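Local coordinates for spike protein P1 (Pseudoalteromonas phage pm2, PDB 2VVE) that serves as the receptor-binding spike at the fivefold vertices of the virion, its C-terminal part recognising the host and its N-terminal part associating with the capsid vertex, at residues A[27-41]-A[242-254]. Residues are numbered along the deposited sequence; the frame is centred on the assembly and turned at random.
Sequences LPEDASRNRASIKSP and TVKGYAQILMERT
R35 and E252 form a hydrogen-bonded pair of the ladder between strands 33-39 and 245-253, which run antiparallel with their axes 4.7 Å apart at closest approach. The nearly linear bond from E252 N to R35 O (2.8 Å, 176°) holds this rung. Just beyond it the register slips by one: E252 O accepts N34 N at 2.9 Å and, weakly, R35 N, so that N34 and R35 both face E252, a classic beta bulge.

On the tight side A36, I38, I249 and M251 pack with the aliphatic part of R33. I249 CD1 lies alongside I38, 3.7 Å from its CG2. M251, with CG anti to its backbone N (chi1 -176°), bends at chi3 and brings CE to 3.7 Å from L27 CD2 while crossing the R33 side chain at about a right angle. R33 NH1, turned back by its own bend, is bound in the guanidinium plane to P28 O (2.7 Å), which ties the loop to the strand.

The opposite face carries R35 and E252, with L250 among its polar residues. R35 and E252 run side by side in the same direction, their planes 52° apart, joined by a salt bridge from R35 NH2 to E252 OE2 of 3.0 Å whose hydrogen bond is weak; Q71 O and N73 N, both of the second subunit, bind R35 NH2 and E252 OE2 respectively. More solvent reaches the bulge end, where S32, N34, R253 and T254 are partly exposed. There N34 ND2 reaches T254 OG1 (3.0 Å) and also S9, and R253 CD passes S32 OG, while the R253 guanidinium stays beyond salt-bridge range of D30.

The pair forms the centre of a four-stranded sheet in the second jelly-roll domain: strand 11-19 flanks 245-253, with F15 and I17 against I249, and strand 69-72 flanks 33-39, with F70 and I72 against I38.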
ATOM      1  N   LEU A  27     -27.398  -3.884  -9.635  1.00 16.20           N
ATOM      2  CA  LEU A  27     -28.085  -5.165  -9.440  1.00 13.16           C
ATOM      3  C   LEU A  27     -29.593  -4.968  -9.411  1.00 13.52           C
ATOM      4  O   LEU A  27     -30.079  -3.996  -8.810  1.00 16.09           O
ATOM      5  CB  LEU A  27     -27.668  -5.793  -8.111  1.00 11.01           C
ATOM      6  CG  LEU A  27     -26.171  -6.013  -7.903  1.00 14.61           C
ATOM      7  CD1 LEU A  27     -25.895  -6.220  -6.420  1.00 19.97           C
ATOM      8  CD2 LEU A  27     -25.663  -7.170  -8.763  1.00 22.04           C
ATOM      9  N   PRO A  28     -30.347  -5.904 -10.023  1.00 16.24           N
ATOM     10  CA  PRO A  28     -31.799  -5.810 -10.012  1.00 15.56           C
ATOM     11  C   PRO A  28     -32.370  -6.414  -8.719  1.00 16.97           C
ATOM     12  O   PRO A  28     -31.654  -7.121  -7.998  1.00 16.15           O
ATOM     13  CB  PRO A  28     -32.204  -6.644 -11.235  1.00 15.48           C
ATOM     14  CG  PRO A  28     -31.152  -7.724 -11.305  1.00 16.74           C
ATOM     15  CD  PRO A  28     -29.876  -7.111 -10.738  1.00 15.47           C
ATOM     16  N   GLU A  29     -33.635  -6.139  -8.417  1.00 16.09           N
ATOM     17  CA  GLU A  29     -34.306  -6.890  -7.355  1.00 20.51           C
ATOM     18  C   GLU A  29     -34.370  -8.350  -7.796  1.00 22.34           C
ATOM     19  O   GLU A  29     -34.823  -8.662  -8.901  1.00 20.74           O
ATOM     20  CB  GLU A  29     -35.703  -6.360  -7.055  1.00 19.18           C
ATOM     21  CG  GLU A  29     -36.367  -7.076  -5.857  1.00 22.90           C
ATOM     22  CD  GLU A  29     -37.658  -6.433  -5.399  1.00 34.96           C
ATOM     23  OE1 GLU A  29     -37.723  -5.185  -5.326  1.00 41.22           O
ATOM     24  OE2 GLU A  29     -38.608  -7.186  -5.085  1.00 40.11           O
ATOM     25  N   ASP A  30     -33.894  -9.234  -6.928  1.00 16.69           N
ATOM     26  CA  ASP A  30     -33.782 -10.648  -7.255  1.00 17.13           C
ATOM     27  C   ASP A  30     -33.870 -11.431  -5.946  1.00 14.30           C
ATOM     28  O   ASP A  30     -32.903 -11.491  -5.183  1.00 12.87           O
ATOM     29  CB  ASP A  30     -32.454 -10.881  -7.990  1.00 17.95           C
ATOM     30  CG  ASP A  30     -32.197 -12.340  -8.315  1.00 18.62           C
ATOM     31  OD1 ASP A  30     -32.971 -13.224  -7.882  1.00 21.23           O
ATOM     32  OD2 ASP A  30     -31.189 -12.602  -8.995  1.00 26.68           O
ATOM     33  N   ALA A  31     -35.047 -12.014  -5.702  1.00 20.28           N
ATOM     34  CA  ALA A  31     -35.329 -12.746  -4.462  1.00 22.18           C
ATOM     35  C   ALA A  31     -34.327 -13.874  -4.181  1.00 18.22           C
ATOM     36  O   ALA A  31     -34.156 -14.274  -3.032  1.00 23.43           O
ATOM     37  CB  ALA A  31     -36.752 -13.295  -4.479  1.00 23.62           C
ATOM     38  N   SER A  32     -33.669 -14.382  -5.221  1.00 19.44           N
ATOM     39  CA  SER A  32     -32.738 -15.498  -5.035  1.00 22.48           C
ATOM     40  C   SER A  32     -31.382 -15.042  -4.488  1.00 21.25           C
ATOM     41  O   SER A  32     -30.667 -15.831  -3.852  1.00 18.67           O
ATOM     42  CB  SER A  32     -32.597 -16.341  -6.313  1.00 25.59           C
ATOM     43  OG  SER A  32     -32.060 -15.601  -7.405  1.00 28.30           O
ATOM     44  N   ARG A  33     -31.049 -13.766  -4.694  1.00 12.71           N
ATOM     45  CA  ARG A  33     -29.706 -13.275  -4.362  1.00 11.62           C
ATOM     46  C   ARG A  33     -29.501 -13.029  -2.862  1.00 17.73           C
ATOM     47  O   ARG A  33     -30.280 -12.322  -2.225  1.00 13.72           O
ATOM     48  CB  ARG A  33     -29.367 -12.017  -5.167  1.00 12.99           C
ATOM     49  CG  ARG A  33     -27.902 -11.613  -5.046  1.00 10.35           C
ATOM     50  CD  ARG A  33     -27.633 -10.331  -5.841  1.00 13.43           C
ATOM     51  NE  ARG A  33     -28.156  -9.157  -5.137  1.00 13.96           N
ATOM     52  CZ  ARG A  33     -29.141  -8.379  -5.577  1.00 11.88           C
ATOM     53  NH1 ARG A  33     -29.735  -8.610  -6.749  1.00 16.63           N
ATOM     54  NH2 ARG A  33     -29.524  -7.349  -4.845  1.00 16.65           N
ATOM     55  N   ASN A  34     -28.438 -13.611  -2.316  1.00 11.23           N
ATOM     56  CA  ASN A  34     -28.075 -13.413  -0.915  1.00 14.49           C
ATOM     57  C   ASN A  34     -26.849 -12.544  -0.690  1.00 15.64           C
ATOM     58  O   ASN A  34     -26.699 -11.920   0.371  1.00 13.41           O
ATOM     59  CB  ASN A  34     -27.828 -14.767  -0.255  1.00 14.79           C
ATOM     60  CG  ASN A  34     -29.081 -15.560  -0.112  1.00 17.22           C
ATOM     61  OD1 ASN A  34     -30.163 -15.002   0.149  1.00 17.99           O
ATOM     62  ND2 ASN A  34     -28.971 -16.879  -0.297  1.00 20.10           N
ATOM     63  N   ARG A  35     -25.945 -12.538  -1.663  1.00 10.70           N
ATOM     64  CA  ARG A  35     -24.677 -11.846  -1.492  1.00 10.67           C
ATOM     65  C   ARG A  35     -24.046 -11.541  -2.842  1.00 11.76           C
ATOM     66  O   ARG A  35     -24.161 -12.330  -3.788  1.00 13.61           O
ATOM     67  CB  ARG A  35     -23.740 -12.704  -0.620  1.00 11.85           C
ATOM     68  CG  ARG A  35     -22.335 -12.128  -0.441  1.00 15.84           C
ATOM     69  CD  ARG A  35     -21.490 -12.989   0.502  1.00 23.85           C
ATOM     70  NE  ARG A  35     -20.197 -12.364   0.744  1.00 26.71           N
ATOM     71  CZ  ARG A  35     -19.063 -12.657   0.111  1.00 16.06           C
ATOM     72  NH1 ARG A  35     -17.967 -11.992   0.433  1.00 15.70           N
ATOM     73  NH2 ARG A  35     -19.011 -13.607  -0.823  1.00 20.95           N
ATOM     74  N   ALA A  36     -23.406 -10.377  -2.926  1.00  7.97           N
ATOM     75  CA  ALA A  36     -22.572 -10.017  -4.067  1.00 10.49           C
ATOM     76  C   ALA A  36     -21.246  -9.441  -3.551  1.00 12.80           C
ATOM     77  O   ALA A  36     -21.244  -8.552  -2.702  1.00 13.08           O
ATOM     78  CB  ALA A  36     -23.292  -9.019  -4.963  1.00 13.01           C
ATOM     79  N   SER A  37     -20.127  -9.978  -4.031  1.00  7.96           N
ATOM     80  CA  SER A  37     -18.817  -9.358  -3.784  1.00  6.18           C
ATOM     81  C   SER A  37     -18.378  -8.661  -5.067  1.00 12.27           C
ATOM     82  O   SER A  37     -18.284  -9.289  -6.119  1.00 11.87           O
ATOM     83  CB  SER A  37     -17.775 -10.393  -3.324  1.00  8.65           C
ATOM     84  OG  SER A  37     -16.668  -9.791  -2.630  1.00 11.29           O
ATOM     85  N   ILE A  38     -18.091  -7.365  -4.961  1.00 10.08           N
ATOM     86  CA  ILE A  38     -17.934  -6.494  -6.117  1.00  9.48           C
ATOM     87  C   ILE A  38     -16.596  -5.738  -6.048  1.00  8.81           C
ATOM     88  O   ILE A  38     -16.185  -5.281  -4.982  1.00 10.00           O
ATOM     89  CB  ILE A  38     -19.095  -5.471  -6.170  1.00 11.32           C
ATOM     90  CG1 ILE A  38     -20.454  -6.195  -6.166  1.00 14.30           C
ATOM     91  CG2 ILE A  38     -18.950  -4.493  -7.360  1.00 12.05           C
ATOM     92  CD1 ILE A  38     -21.589  -5.373  -5.621  1.00 22.02           C
ATOM     93  N   LYS A  39     -15.942  -5.589  -7.201  1.00  9.24           N
ATOM     94  CA  LYS A  39     -14.770  -4.728  -7.294  1.00  6.90           C
ATOM     95  C   LYS A  39     -14.872  -3.914  -8.570  1.00 10.59           C
ATOM     96  O   LYS A  39     -15.022  -4.476  -9.656  1.00 13.52           O
ATOM     97  CB  LYS A  39     -13.449  -5.506  -7.288  1.00  8.15           C
ATOM     98  CG  LYS A  39     -12.191  -4.574  -7.260  1.00 11.14           C
ATOM     99  CD  LYS A  39     -10.870  -5.323  -7.490  1.00 11.13           C
ATOM    100  CE  LYS A  39     -10.574  -6.287  -6.337  1.00  9.38           C
ATOM    101  NZ  LYS A  39      -9.277  -7.015  -6.510  1.00 14.21           N
ATOM    102  N   SER A  40     -14.786  -2.596  -8.416  1.00 10.59           N
ATOM    103  CA  SER A  40     -14.836  -1.670  -9.558  1.00 10.71           C
ATOM    104  C   SER A  40     -13.437  -1.137  -9.852  1.00 10.98           C
ATOM    105  O   SER A  40     -12.705  -0.805  -8.921  1.00 11.79           O
ATOM    106  CB  SER A  40     -15.779  -0.501  -9.255  1.00 11.08           C
ATOM    107  OG  SER A  40     -15.783   0.456 -10.305  1.00  9.79           O
ATOM    108  N   PRO A  41     -13.067  -1.033 -11.144  1.00  8.52           N
ATOM    109  CA  PRO A  41     -11.751  -0.521 -11.478  1.00 10.90           C
ATOM    110  C   PRO A  41     -11.682   1.006 -11.411  1.00 13.59           C
ATOM    111  O   PRO A  41     -10.607   1.576 -11.581  1.00 11.60           O
ATOM    112  CB  PRO A  41     -11.553  -0.993 -12.928  1.00 17.44           C
ATOM    113  CG  PRO A  41     -12.931  -0.984 -13.500  1.00 15.25           C
ATOM    114  CD  PRO A  41     -13.837  -1.393 -12.359  1.00  6.81           C
ATOM    115  N   THR A 242     -16.801   3.177 -24.667  1.00 18.79           N
ATOM    116  CA  THR A 242     -17.557   4.171 -23.918  1.00 16.53           C
ATOM    117  C   THR A 242     -17.829   3.681 -22.495  1.00 21.52           C
ATOM    118  O   THR A 242     -18.077   4.486 -21.613  1.00 23.53           O
ATOM    119  CB  THR A 242     -18.867   4.575 -24.609  1.00 16.11           C
ATOM    120  OG1 THR A 242     -19.748   3.445 -24.707  1.00 19.52           O
ATOM    121  CG2 THR A 242     -18.580   5.109 -26.009  1.00 19.52           C
ATOM    122  N   VAL A 243     -17.795   2.363 -22.303  1.00 22.22           N
ATOM    123  CA  VAL A 243     -17.855   1.739 -20.977  1.00 26.22           C
ATOM    124  C   VAL A 243     -16.688   2.290 -20.140  1.00 24.15           C
ATOM    125  O   VAL A 243     -15.570   2.432 -20.639  1.00 22.96           O
ATOM    126  CB  VAL A 243     -17.825   0.177 -21.103  1.00 21.89           C
ATOM    127  CG1 VAL A 243     -16.507  -0.322 -21.703  1.00 23.08           C
ATOM    128  CG2 VAL A 243     -18.087  -0.509 -19.774  1.00 25.92           C
ATOM    129  N   LYS A 244     -16.966   2.643 -18.892  1.00 22.26           N
ATOM    130  CA  LYS A 244     -15.972   3.274 -18.012  1.00 17.31           C
ATOM    131  C   LYS A 244     -15.066   2.226 -17.356  1.00 14.68           C
ATOM    132  O   LYS A 244     -14.019   2.537 -16.781  1.00 16.55           O
ATOM    133  CB  LYS A 244     -16.666   4.140 -16.957  1.00 19.64           C
ATOM    134  CG  LYS A 244     -17.765   5.080 -17.491  1.00 26.33           C
ATOM    135  CD  LYS A 244     -17.261   6.023 -18.580  1.00 32.34           C
ATOM    136  CE  LYS A 244     -18.419   6.594 -19.387  1.00 27.28           C
ATOM    137  NZ  LYS A 244     -17.928   7.194 -20.662  1.00 32.49           N
ATOM    138  N   GLY A 245     -15.491   0.977 -17.456  1.00 20.28           N
ATOM    139  CA  GLY A 245     -14.752  -0.132 -16.905  1.00 20.06           C
ATOM    140  C   GLY A 245     -15.727  -1.246 -16.664  1.00 16.03           C
ATOM    141  O   GLY A 245     -16.948  -1.067 -16.820  1.00 18.34           O
ATOM    142  N   TYR A 246     -15.197  -2.399 -16.291  1.00 12.32           N
ATOM    143  CA  TYR A 246     -16.036  -3.539 -15.981  1.00 12.07           C
ATOM    144  C   TYR A 246     -15.899  -3.863 -14.503  1.00 16.69           C
ATOM    145  O   TYR A 246     -14.792  -4.108 -14.018  1.00 15.02           O
ATOM    146  CB  TYR A 246     -15.668  -4.735 -16.865  1.00 17.30           C
ATOM    147  CG  TYR A 246     -15.913  -4.462 -18.333  1.00 20.46           C
ATOM    148  CD1 TYR A 246     -14.965  -3.792 -19.105  1.00 18.44           C
ATOM    149  CD2 TYR A 246     -17.109  -4.832 -18.936  1.00 19.30           C
ATOM    150  CE1 TYR A 246     -15.196  -3.508 -20.455  1.00 21.64           C
ATOM    151  CE2 TYR A 246     -17.345  -4.564 -20.294  1.00 23.95           C
ATOM    152  CZ  TYR A 246     -16.390  -3.909 -21.038  1.00 32.07           C
ATOM    153  OH  TYR A 246     -16.637  -3.643 -22.367  1.00 32.08           O
ATOM    154  N   ALA A 247     -17.029  -3.833 -13.801  1.00 11.05           N
ATOM    155  CA  ALA A 247     -17.088  -4.233 -12.394  1.00 11.20           C
ATOM    156  C   ALA A 247     -17.083  -5.748 -12.308  1.00 14.62           C
ATOM    157  O   ALA A 247     -17.772  -6.419 -13.069  1.00 12.70           O
ATOM    158  CB  ALA A 247     -18.338  -3.667 -11.729  1.00 14.16           C
ATOM    159  N   GLN A 248     -16.270  -6.278 -11.403  1.00  9.58           N
ATOM    160  CA  GLN A 248     -16.147  -7.725 -11.209  1.00  9.01           C
ATOM    161  C   GLN A 248     -17.178  -8.135 -10.176  1.00 11.17           C
ATOM    162  O   GLN A 248     -17.241  -7.519  -9.108  1.00 12.52           O
ATOM    163  CB  GLN A 248     -14.731  -8.061 -10.698  1.00  8.68           C
ATOM    164  CG  GLN A 248     -13.585  -7.636 -11.630  1.00  8.85           C
ATOM    165  CD  GLN A 248     -13.639  -8.353 -12.967  1.00  9.30           C
ATOM    166  OE1 GLN A 248     -14.016  -9.529 -13.040  1.00 16.92           O
ATOM    167  NE2 GLN A 248     -13.266  -7.646 -14.040  1.00 17.64           N
ATOM    168  N   ILE A 249     -17.978  -9.162 -10.475  1.00  8.88           N
ATOM    169  CA  ILE A 249     -19.045  -9.596  -9.580  1.00  9.77           C
ATOM    170  C   ILE A 249     -18.983 -11.084  -9.324  1.00 10.39           C
ATOM    171  O   ILE A 249     -18.930 -11.876 -10.248  1.00 14.21           O
ATOM    172  CB  ILE A 249     -20.487  -9.300 -10.143  1.00 13.74           C
ATOM    173  CG1 ILE A 249     -20.586  -7.923 -10.811  1.00 17.65           C
ATOM    174  CG2 ILE A 249     -21.574  -9.542  -9.051  1.00 16.35           C
ATOM    175  CD1 ILE A 249     -20.431  -6.728  -9.870  1.00 21.02           C
ATOM    176  N   LEU A 250     -18.962 -11.439  -8.050  1.00  8.43           N
ATOM    177  CA  LEU A 250     -19.238 -12.800  -7.616  1.00 10.30           C
ATOM    178  C   LEU A 250     -20.558 -12.737  -6.861  1.00 12.97           C
ATOM    179  O   LEU A 250     -20.669 -12.036  -5.845  1.00 12.48           O
ATOM    180  CB  LEU A 250     -18.098 -13.320  -6.727  1.00  7.04           C
ATOM    181  CG  LEU A 250     -18.355 -14.738  -6.201  1.00 13.87           C
ATOM    182  CD1 LEU A 250     -17.095 -15.563  -6.297  1.00 15.78           C
ATOM    183  CD2 LEU A 250     -18.909 -14.722  -4.781  1.00 20.52           C
ATOM    184  N   MET A 251     -21.560 -13.448  -7.379  1.00  8.30           N
ATOM    185  CA  MET A 251     -22.889 -13.460  -6.800  1.00  8.62           C
ATOM    186  C   MET A 251     -23.209 -14.835  -6.220  1.00 17.20           C
ATOM    187  O   MET A 251     -22.924 -15.861  -6.847  1.00 14.33           O
ATOM    188  CB  MET A 251     -23.911 -13.139  -7.894  1.00 10.96           C
ATOM    189  CG  MET A 251     -25.310 -13.040  -7.359  1.00 12.51           C
ATOM    190  SD  MET A 251     -26.454 -12.545  -8.652  1.00 20.79           S
ATOM    191  CE  MET A 251     -25.875 -10.901  -9.031  1.00 21.46           C
ATOM    192  N   GLU A 252     -23.838 -14.840  -5.048  1.00 14.18           N
ATOM    193  CA  GLU A 252     -24.327 -16.066  -4.412  1.00  9.92           C
ATOM    194  C   GLU A 252     -25.848 -16.026  -4.266  1.00 15.91           C
ATOM    195  O   GLU A 252     -26.422 -15.019  -3.855  1.00 13.95           O
ATOM    196  CB  GLU A 252     -23.673 -16.274  -3.050  1.00 11.35           C
ATOM    197  CG  GLU A 252     -22.144 -16.061  -3.098  1.00 10.01           C
ATOM    198  CD  GLU A 252     -21.481 -16.181  -1.737  1.00 18.63           C
ATOM    199  OE1 GLU A 252     -22.194 -16.232  -0.721  1.00 27.48           O
ATOM    200  OE2 GLU A 252     -20.243 -16.243  -1.702  1.00 24.82           O
ATOM    201  N   ARG A 253     -26.483 -17.133  -4.630  1.00 11.44           N
ATOM    202  CA  ARG A 253     -27.944 -17.242  -4.655  1.00 18.34           C
ATOM    203  C   ARG A 253     -28.418 -18.577  -4.087  1.00 18.21           C
ATOM    204  O   ARG A 253     -27.682 -19.572  -4.121  1.00 19.97           O
ATOM    205  CB  ARG A 253     -28.466 -17.098  -6.090  1.00 22.93           C
ATOM    206  CG  ARG A 253     -28.300 -15.703  -6.700  1.00 31.82           C
ATOM    207  CD  ARG A 253     -28.793 -15.667  -8.134  1.00 33.32           C
ATOM    208  NE  ARG A 253     -27.974 -16.514  -8.992  1.00 54.71           N
ATOM    209  CZ  ARG A 253     -28.256 -16.808 -10.256  1.00 64.15           C
ATOM    210  NH1 ARG A 253     -29.353 -16.329 -10.831  1.00 64.41           N
ATOM    211  NH2 ARG A 253     -27.435 -17.593 -10.939  1.00 64.54           N
ATOM    212  N   THR A 254     -29.655 -18.595  -3.588  1.00 19.16           N
ATOM    213  CA  THR A 254     -30.282 -19.806  -3.057  1.00 22.30           C
ATOM    214  C   THR A 254     -30.590 -20.781  -4.198  1.00 38.82           C
ATOM    215  O   THR A 254     -30.801 -20.372  -5.343  1.00 51.87           O
ATOM    216  CB  THR A 254     -31.576 -19.466  -2.274  1.00 27.12           C
ATOM    217  OG1 THR A 254     -31.255 -18.606  -1.175  1.00 39.57           O
ATOM    218  CG2 THR A 254     -32.267 -20.733  -1.728  1.00 19.96           C
TER